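Local atomic coordinates of transcriptional regulator, LacI family (Corynebacterium glutamicum, PDB entry 3H5T), a protein that activates ino1, the gene for inositol phosphate synthase, in an inositol-dependent manner and helps regulate cell wall biogenesis by binding a palindromic promoter motif. Residues A[176-181]-A[229-234]; A[195-200]-A[277-282]; A[211-216]-A[223-228]. All coordinates share one frame; numbering follows the deposited sequence.

Interaction 1: residues A[176-181]-A[229-234]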
loop_
_atom_site.group_PDB
_atom_site.type_symbol
_atom_site.label_atom_id
_atom_site.label_comp_id
_atom_site.label_asym_id
_atom_site.label_seq_id
_atom_site.Cartn_x
_atom_site.Cartn_y
_atom_site.Cartn_z
ATOM N N ALA A 176 -1.743 8.394 12.227
ATOM C CA ALA A 176 -0.545 7.606 11.964
ATOM C C ALA A 176 0.690 8.442 11.648
ATOM O O ALA A 176 1.810 8.013 11.908
ATOM C CB ALA A 176 -0.806 6.628 10.827
ATOM N N ILE A 177 0.479 9.630 11.086
ATOM C CA ILE A 177 1.572 10.526 10.712
ATOM C C ILE A 177 2.081 11.361 11.897
ATOM O O ILE A 177 3.211 11.843 11.881
ATOM C CB ILE A 177 1.127 11.491 9.565
ATOM C CG1 ILE A 177 2.343 12.037 8.823
ATOM C CG2 ILE A 177 0.313 12.661 10.129
ATOM C CD1 ILE A 177 3.015 11.033 7.943
ATOM N N ALA A 178 1.256 11.526 12.927
ATOM C CA ALA A 178 1.662 12.322 14.091
ATOM C C ALA A 178 3.059 11.984 14.623
ATOM O O ALA A 178 3.893 12.871 14.774
ATOM C CB ALA A 178 0.623 12.195 15.213
ATOM N N PRO A 179 3.337 10.698 14.904
ATOM C CA PRO A 179 4.652 10.294 15.422
ATOM C C PRO A 179 5.844 10.782 14.602
ATOM O O PRO A 179 6.927 11.025 15.143
ATOM C CB PRO A 179 4.553 8.774 15.438
ATOM C CG PRO A 179 3.122 8.549 15.765
ATOM C CD PRO A 179 2.421 9.544 14.865
ATOM N N ALA A 180 5.647 10.926 13.298
ATOM C CA ALA A 180 6.710 11.374 12.409
ATOM C C ALA A 180 6.947 12.884 12.495
ATOM O O ALA A 180 8.088 13.337 12.610
ATOM C CB ALA A 180 6.382 10.974 10.978
ATOM N N ALA A 181 5.877 13.667 12.431
ATOM C CA ALA A 181 6.019 15.117 12.506
ATOM C C ALA A 181 6.512 15.487 13.905
ATOM O O ALA A 181 7.349 16.376 14.069
ATOM C CB ALA A 181 4.692 15.784 12.214
ATOM N N MET A 229 0.835 18.729 9.706
ATOM C CA MET A 229 0.702 20.165 9.888
ATOM C C MET A 229 0.080 20.518 11.238
ATOM O O MET A 229 0.397 21.560 11.813
ATOM C CB MET A 229 -0.154 20.756 8.770
ATOM C CG MET A 229 -0.020 22.256 8.636
ATOM S SD MET A 229 1.602 22.723 8.030
ATOM C CE MET A 229 1.358 22.475 6.307
ATOM N N GLU A 230 -0.804 19.654 11.738
ATOM C CA GLU A 230 -1.460 19.894 13.023
ATOM C C GLU A 230 -0.452 19.782 14.157
ATOM O O GLU A 230 -0.561 20.478 15.167
ATOM C CB GLU A 230 -2.622 18.912 13.234
ATOM C CG GLU A 230 -3.728 19.062 12.188
ATOM C CD GLU A 230 -4.913 18.135 12.406
ATOM O OE1 GLU A 230 -4.702 16.915 12.586
ATOM O OE2 GLU A 230 -6.064 18.625 12.380
ATOM N N VAL A 231 0.540 18.917 13.984
ATOM C CA VAL A 231 1.571 18.747 14.997
ATOM C C VAL A 231 2.558 19.912 14.940
ATOM O O VAL A 231 3.142 20.290 15.952
ATOM C CB VAL A 231 2.321 17.407 14.805
ATOM C CG1 VAL A 231 3.502 17.315 15.776
ATOM C CG2 VAL A 231 1.360 16.244 15.029
ATOM N N PHE A 232 2.744 20.487 13.759
ATOM C CA PHE A 232 3.659 21.615 13.616
ATOM C C PHE A 232 3.035 22.877 14.198
ATOM O O PHE A 232 3.720 23.690 14.813
ATOM C CB PHE A 232 4.010 21.848 12.144
ATOM C CG PHE A 232 4.779 20.723 11.516
ATOM C CD1 PHE A 232 5.453 19.796 12.302
ATOM C CD2 PHE A 232 4.868 20.617 10.133
ATOM C CE1 PHE A 232 6.207 18.784 11.719
ATOM C CE2 PHE A 232 5.623 19.605 9.540
ATOM C CZ PHE A 232 6.293 18.690 10.336
ATOM N N ILE A 233 1.730 23.029 13.992
ATOM C CA ILE A 233 0.993 24.178 14.498
ATOM C C ILE A 233 1.074 24.220 16.020
ATOM O O ILE A 233 1.304 25.282 16.604
ATOM C CB ILE A 233 -0.491 24.123 14.054
ATOM C CG1 ILE A 233 -0.598 24.526 12.581
ATOM C CG2 ILE A 233 -1.345 25.033 14.918
ATOM C CD1 ILE A 233 -2.009 24.446 12.018
ATOM N N GLU A 234 0.893 23.065 16.654
ATOM C CA GLU A 234 0.956 22.961 18.107
ATOM C C GLU A 234 2.362 23.278 18.600
ATOM O O GLU A 234 2.558 23.630 19.761
ATOM C CB GLU A 234 0.564 21.550 18.551
ATOM C CG GLU A 234 0.699 21.290 20.052
ATOM C CD GLU A 234 -0.266 22.114 20.897
ATOM O OE1 GLU A 234 -0.176 23.361 20.876
ATOM O OE2 GLU A 234 -1.116 21.509 21.586
#

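Interaction 2: residues A[195-200]-A[277-282]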
loop_
_atom_site.group_PDB
_atom_site.type_symbol
_atom_site.label_atom_id
_atom_site.label_comp_id
_atom_site.label_asym_id
_atom_site.label_seq_id
_atom_site.Cartn_x
_atom_site.Cartn_y
_atom_site.Cartn_z
ATOM N N LEU A 195 6.537 16.804 1.429
ATOM C CA LEU A 195 6.451 16.260 0.074
ATOM C C LEU A 195 5.277 15.290 -0.002
ATOM O O LEU A 195 5.057 14.503 0.921
ATOM C CB LEU A 195 7.743 15.525 -0.309
ATOM C CG LEU A 195 8.966 16.406 -0.555
ATOM C CD1 LEU A 195 10.178 15.555 -0.891
ATOM C CD2 LEU A 195 8.666 17.361 -1.685
ATOM N N SER A 196 4.534 15.339 -1.104
ATOM C CA SER A 196 3.373 14.472 -1.289
ATOM C C SER A 196 3.236 13.954 -2.698
ATOM O O SER A 196 3.850 14.479 -3.635
ATOM C CB SER A 196 2.083 15.230 -0.962
ATOM O OG SER A 196 1.908 15.373 0.434
ATOM N N ILE A 197 2.419 12.918 -2.850
ATOM C CA ILE A 197 2.136 12.387 -4.175
ATOM C C ILE A 197 0.755 12.941 -4.562
ATOM O O ILE A 197 0.230 13.806 -3.861
ATOM C CB ILE A 197 2.197 10.828 -4.215
ATOM C CG1 ILE A 197 1.384 10.201 -3.084
ATOM C CG2 ILE A 197 3.649 10.377 -4.110
ATOM C CD1 ILE A 197 1.283 8.702 -3.211
ATOM N N ARG A 198 0.164 12.459 -5.651
ATOM C CA ARG A 198 -1.120 12.983 -6.139
ATOM C C ARG A 198 -2.172 13.430 -5.123
ATOM O O ARG A 198 -2.655 12.640 -4.318
ATOM C CB ARG A 198 -1.760 11.993 -7.104
ATOM C CG ARG A 198 -2.810 12.622 -8.018
ATOM C CD ARG A 198 -3.269 11.633 -9.068
ATOM N NE ARG A 198 -2.130 10.979 -9.714
ATOM C CZ ARG A 198 -1.981 9.659 -9.801
ATOM N NH1 ARG A 198 -2.896 8.851 -9.291
ATOM N NH2 ARG A 198 -0.911 9.146 -10.382
ATOM N N LEU A 199 -2.527 14.712 -5.183
ATOM C CA LEU A 199 -3.527 15.283 -4.287
ATOM C C LEU A 199 -4.901 15.433 -4.959
ATOM O O LEU A 199 -5.920 15.479 -4.268
ATOM C CB LEU A 199 -3.051 16.649 -3.757
ATOM C CG LEU A 199 -1.983 16.646 -2.640
ATOM C CD1 LEU A 199 -1.270 18.003 -2.544
ATOM C CD2 LEU A 199 -2.643 16.290 -1.313
ATOM N N ASP A 200 -4.934 15.499 -6.290
ATOM C CA ASP A 200 -6.195 15.660 -7.008
ATOM C C ASP A 200 -6.120 15.235 -8.482
ATOM O O ASP A 200 -5.045 14.917 -8.987
ATOM C CB ASP A 200 -6.653 17.122 -6.925
ATOM C CG ASP A 200 -8.163 17.254 -6.823
ATOM O OD1 ASP A 200 -8.880 16.343 -7.301
ATOM O OD2 ASP A 200 -8.633 18.271 -6.270
ATOM N N ASP A 277 7.150 6.648 1.755
ATOM C CA ASP A 277 8.570 6.262 1.706
ATOM C C ASP A 277 9.243 6.564 0.369
ATOM O O ASP A 277 10.395 7.004 0.336
ATOM C CB ASP A 277 8.760 4.767 1.991
ATOM C CG ASP A 277 8.638 4.417 3.462
ATOM O OD1 ASP A 277 8.547 5.335 4.307
ATOM O OD2 ASP A 277 8.643 3.204 3.769
ATOM N N ALA A 278 8.532 6.310 -0.725
ATOM C CA ALA A 278 9.075 6.548 -2.058
ATOM C C ALA A 278 9.656 7.946 -2.158
ATOM O O ALA A 278 10.752 8.133 -2.689
ATOM C CB ALA A 278 7.993 6.363 -3.110
ATOM N N LEU A 279 8.912 8.922 -1.646
ATOM C CA LEU A 279 9.343 10.315 -1.673
ATOM C C LEU A 279 10.617 10.518 -0.863
ATOM O O LEU A 279 11.491 11.300 -1.249
ATOM C CB LEU A 279 8.239 11.229 -1.137
ATOM C CG LEU A 279 7.037 11.496 -2.040
ATOM C CD1 LEU A 279 6.002 12.268 -1.252
ATOM C CD2 LEU A 279 7.457 12.287 -3.270
ATOM N N ALA A 280 10.713 9.824 0.267
ATOM C CA ALA A 280 11.899 9.931 1.105
ATOM C C ALA A 280 13.113 9.430 0.322
ATOM O O ALA A 280 14.188 10.000 0.420
ATOM C CB ALA A 280 11.722 9.116 2.396
ATOM N N PHE A 281 12.942 8.370 -0.461
ATOM C CA PHE A 281 14.056 7.842 -1.240
ATOM C C PHE A 281 14.464 8.768 -2.374
ATOM O O PHE A 281 15.615 8.748 -2.811
ATOM C CB PHE A 281 13.729 6.443 -1.770
ATOM C CG PHE A 281 13.922 5.371 -0.746
ATOM C CD1 PHE A 281 15.185 4.868 -0.488
ATOM C CD2 PHE A 281 12.857 4.940 0.036
ATOM C CE1 PHE A 281 15.392 3.954 0.541
ATOM C CE2 PHE A 281 13.049 4.028 1.067
ATOM C CZ PHE A 281 14.321 3.535 1.322
ATOM N N GLY A 282 13.521 9.578 -2.844
ATOM C CA GLY A 282 13.826 10.526 -3.893
ATOM C C GLY A 282 14.651 11.639 -3.273
ATOM O O GLY A 282 15.451 12.279 -3.945
#

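Interaction 3: residues A[211-216]-A[223-228]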
loop_
_atom_site.group_PDB
_atom_site.type_symbol
_atom_site.label_atom_id
_atom_site.label_comp_id
_atom_site.label_asym_id
_atom_site.label_seq_id
_atom_site.Cartn_x
_atom_site.Cartn_y
_atom_site.Cartn_z
ATOM N N GLU A 211 -5.379 26.194 -1.743
ATOM C CA GLU A 211 -6.619 25.788 -2.384
ATOM C C GLU A 211 -6.567 24.337 -2.861
ATOM O O GLU A 211 -7.500 23.572 -2.627
ATOM C CB GLU A 211 -6.935 26.716 -3.562
ATOM C CG GLU A 211 -8.332 26.521 -4.135
ATOM C CD GLU A 211 -8.676 27.542 -5.214
ATOM O OE1 GLU A 211 -8.190 27.402 -6.361
ATOM O OE2 GLU A 211 -9.430 28.491 -4.904
ATOM N N ARG A 212 -5.484 23.959 -3.534
ATOM C CA ARG A 212 -5.358 22.592 -4.022
ATOM C C ARG A 212 -5.406 21.609 -2.866
ATOM O O ARG A 212 -6.037 20.562 -2.963
ATOM C CB ARG A 212 -4.049 22.400 -4.794
ATOM C CG ARG A 212 -3.912 21.007 -5.379
ATOM C CD ARG A 212 -2.762 20.906 -6.354
ATOM N NE ARG A 212 -2.537 19.527 -6.778
ATOM C CZ ARG A 212 -3.323 18.852 -7.610
ATOM N NH1 ARG A 212 -4.402 19.428 -8.122
ATOM N NH2 ARG A 212 -3.026 17.600 -7.930
ATOM N N LEU A 213 -4.748 21.966 -1.770
ATOM C CA LEU A 213 -4.702 21.117 -0.583
ATOM C C LEU A 213 -6.072 20.968 0.055
ATOM O O LEU A 213 -6.541 19.860 0.291
ATOM C CB LEU A 213 -3.723 21.704 0.436
ATOM C CG LEU A 213 -3.512 20.982 1.762
ATOM C CD1 LEU A 213 -3.072 19.556 1.492
ATOM C CD2 LEU A 213 -2.463 21.726 2.580
ATOM N N GLU A 214 -6.698 22.105 0.330
ATOM C CA GLU A 214 -8.019 22.165 0.943
ATOM C C GLU A 214 -9.104 21.421 0.150
ATOM O O GLU A 214 -10.028 20.856 0.735
ATOM C CB GLU A 214 -8.404 23.641 1.124
ATOM C CG GLU A 214 -9.780 23.890 1.700
ATOM C CD GLU A 214 -9.967 25.333 2.143
ATOM O OE1 GLU A 214 -9.725 26.252 1.323
ATOM O OE2 GLU A 214 -10.355 25.548 3.317
ATOM N N ASN A 215 -8.983 21.414 -1.176
ATOM C CA ASN A 215 -9.955 20.752 -2.050
ATOM C C ASN A 215 -9.472 19.383 -2.526
ATOM O O ASN A 215 -10.146 18.715 -3.317
ATOM C CB ASN A 215 -10.249 21.633 -3.268
ATOM C CG ASN A 215 -10.999 22.902 -2.908
ATOM O OD1 ASN A 215 -12.162 22.856 -2.535
ATOM N ND2 ASN A 215 -10.334 24.040 -3.021
ATOM N N ALA A 216 -8.308 18.967 -2.039
ATOM C CA ALA A 216 -7.730 17.684 -2.405
ATOM C C ALA A 216 -8.731 16.541 -2.223
ATOM O O ALA A 216 -9.306 16.366 -1.140
ATOM C CB ALA A 216 -6.480 17.425 -1.571
ATOM N N ASP A 223 -4.911 14.017 4.217
ATOM C CA ASP A 223 -4.932 13.756 5.641
ATOM C C ASP A 223 -3.566 13.572 6.288
ATOM O O ASP A 223 -3.400 13.896 7.469
ATOM C CB ASP A 223 -5.830 12.556 5.929
ATOM C CG ASP A 223 -7.297 12.877 5.718
ATOM O OD1 ASP A 223 -7.601 14.023 5.312
ATOM O OD2 ASP A 223 -8.147 11.993 5.957
ATOM N N ARG A 224 -2.588 13.055 5.549
ATOM C CA ARG A 224 -1.260 12.888 6.139
ATOM C C ARG A 224 -0.575 14.251 6.200
ATOM O O ARG A 224 0.240 14.515 7.092
ATOM C CB ARG A 224 -0.418 11.884 5.341
ATOM C CG ARG A 224 -0.820 10.427 5.585
ATOM C CD ARG A 224 -0.003 9.433 4.757
ATOM N NE ARG A 224 -0.622 8.110 4.811
ATOM C CZ ARG A 224 -0.394 7.114 3.956
ATOM N NH1 ARG A 224 0.461 7.267 2.958
ATOM N NH2 ARG A 224 -1.063 5.975 4.081
ATOM N N VAL A 225 -0.926 15.119 5.252
ATOM C CA VAL A 225 -0.378 16.465 5.212
ATOM C C VAL A 225 -0.980 17.246 6.386
ATOM O O VAL A 225 -0.270 17.928 7.120
ATOM C CB VAL A 225 -0.727 17.173 3.877
ATOM C CG1 VAL A 225 -0.352 18.638 3.948
ATOM C CG2 VAL A 225 0.015 16.512 2.724
ATOM N N ARG A 226 -2.290 17.107 6.564
ATOM C CA ARG A 226 -3.035 17.771 7.636
ATOM C C ARG A 226 -2.556 17.360 9.034
ATOM O O ARG A 226 -2.251 18.209 9.874
ATOM C CB ARG A 226 -4.527 17.450 7.494
ATOM C CG ARG A 226 -5.151 17.994 6.222
ATOM C CD ARG A 226 -5.612 19.427 6.399
ATOM N NE ARG A 226 -7.065 19.485 6.504
ATOM C CZ ARG A 226 -7.889 19.296 5.479
ATOM N NH1 ARG A 226 -7.400 19.046 4.273
ATOM N NH2 ARG A 226 -9.200 19.340 5.663
ATOM N N GLY A 227 -2.500 16.054 9.276
ATOM C CA GLY A 227 -2.056 15.552 10.562
ATOM C C GLY A 227 -0.655 16.017 10.912
ATOM O O GLY A 227 -0.379 16.342 12.068
ATOM N N ALA A 228 0.240 16.047 9.928
ATOM C CA ALA A 228 1.608 16.491 10.185
ATOM C C ALA A 228 1.579 17.977 10.512
ATOM O O ALA A 228 2.200 18.425 11.472
ATOM C CB ALA A 228 2.495 16.237 8.966
#

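Interaction 1: residues A[176-181]-A[229-234]
The phenyl ring of F232 meets A181 in two ways: the methyl CB approaches obliquely, with CE1 as its nearest ring atom, while the carbonyl O of A181 lies at the ring edge, in the plane of the ring. F232 CE1 is 3.6 Å from that A181 O. Two helices of the alpha/beta fold shared by LacI-family regulators and periplasmic binding proteins come together here, helix 178-186 through A178 and A181 and helix 221-235 through its C-terminal part. The side chains that meet are all apolar, no hydrogen bond links the segments, and the small A178 and A181 let the backbones come close, the CA atoms of A181 and V231 being 6.3 Å apart. F232 CB does not point straight at the partner helix; with CG beside its own backbone N (chi1 -65°), the ring nevertheless reaches A181, and it also touches I185 and, on the neighbouring strand 192-197, I192. V231 points directly across and divides its branches between two residues three apart on helix 178-186. Its CB rests 3.9 Å from A181 CB. V231 CG1 stands anti to the backbone N (chi1 174°) and lies along A181, 4.0 Å from A181 C. The other branch turns to A178, V231 CG2 lying 4.0 Å from A178 CA and 4.1 Å from A178 CB.

Interaction 2: residues A[195-200]-A[277-282]
The carbonyl oxygen of L195 packs beside the L279 methyl CD1 while remaining tied into the sheet: L195 pairs through its backbone with L273 and T275, and the T275 hydroxyl adds a weak hydrogen bond to L195 O. The same hydroxyl, T275 OG1, is hydrogen-bonded to S196 OG; the CB of S196 points away from the helix. L279 therefore lies over a strand whose polar atoms are largely engaged elsewhere, and no hydrogen bond links the two segments, which meet by van der Waals packing of the leucine on side chains and backbone. In L279, CD1 stands anti to CA (chi2 173°), which carries it down to the backbone between L195 and I197. There L279 CD1 is 3.8 Å from L195 CB, and the methyl also lies over the N atoms of S196 and I197. The last of these nitrogens is hydrogen-bonded to Q221 OE1. I197 holds CG1 between its backbone N and carbonyl carbon (chi1 49°) and offers CG2 to the helix, 4.1 Å from L279 CG. This is the layered alpha/beta arrangement of the periplasmic-binding-protein fold: strand 192-197 runs parallel to strands 244-247 and 271-274 between them, and helix 277-289, which follows strand 271-274, lies on one face of the sheet. The axes of strand 195-197 and helix 277-282 approach to 8.5 Å, with 127° between their N-to-C directions. N255 and V258 of helix 252-265 also touch L279, as does C274. Just beyond the strand, R198 makes a salt bridge to E77 and a cation-pi contact with W248.

Interaction 3: residues A[211-216]-A[223-228]
Helix 210-214 and the start of helix 221-235, joined by a short connection, meet through L213 and V225. The two side chains point toward each other and meet at a slant, L213 CD1 lying 3.8 Å from V225 CG1 and L213 CD2 lying 4.0 Å from the same V225 methyl. V225 puts CG1 in this position because CG1 is anti to its backbone N (chi1 171°). Both residues also rest on I244 of strand 244-247, so this pair of consecutive helices sits against the five-stranded sheet of the LacI-type alpha/beta fold. On the outer side, R226 bends at chi2 and chi3 and carries its guanidinium toward the end of the short helix, a pose that a crystal-lattice contact of the arginine may influence. R226 NH1 stops 4.2 Å from L213 O, too far for a bond, and that oxygen already accepts from A216 N at 3.1 Å. E214 has the opposite charge, but its OE2 is 6.7 Å from R226 NH2, so any attraction is at a distance. At the helix end E211 O is gripped from opposite faces of its carbonyl plane, by N215 N at 3.0 Å and by N215 ND2 at 2.9 Å, the amide donor standing 36° out of that plane.

All three contacts belong to the part of the fold built on the five-stranded sheet. Interaction 2 is the buried one, with L279 packed on the strand backbone; interactions 1 and 3 are only partly buried. The last two share helix 221-235, its C-terminal part facing helix 178-186 and its earlier turns facing helix 210-214, and they touch where I177 packs on R224, G227 and A228. That shared helix and helix 277-289 flank opposite faces of strand 192-197: L195 turns to L279, whereas S196 touches V225. Interaction 1 sets a phenyl ring and a valine against two alanines, interaction 2 is aliphatic over a hydrogen-bonded backbone, and interaction 3 adds charged groups around a small leucine-valine contact.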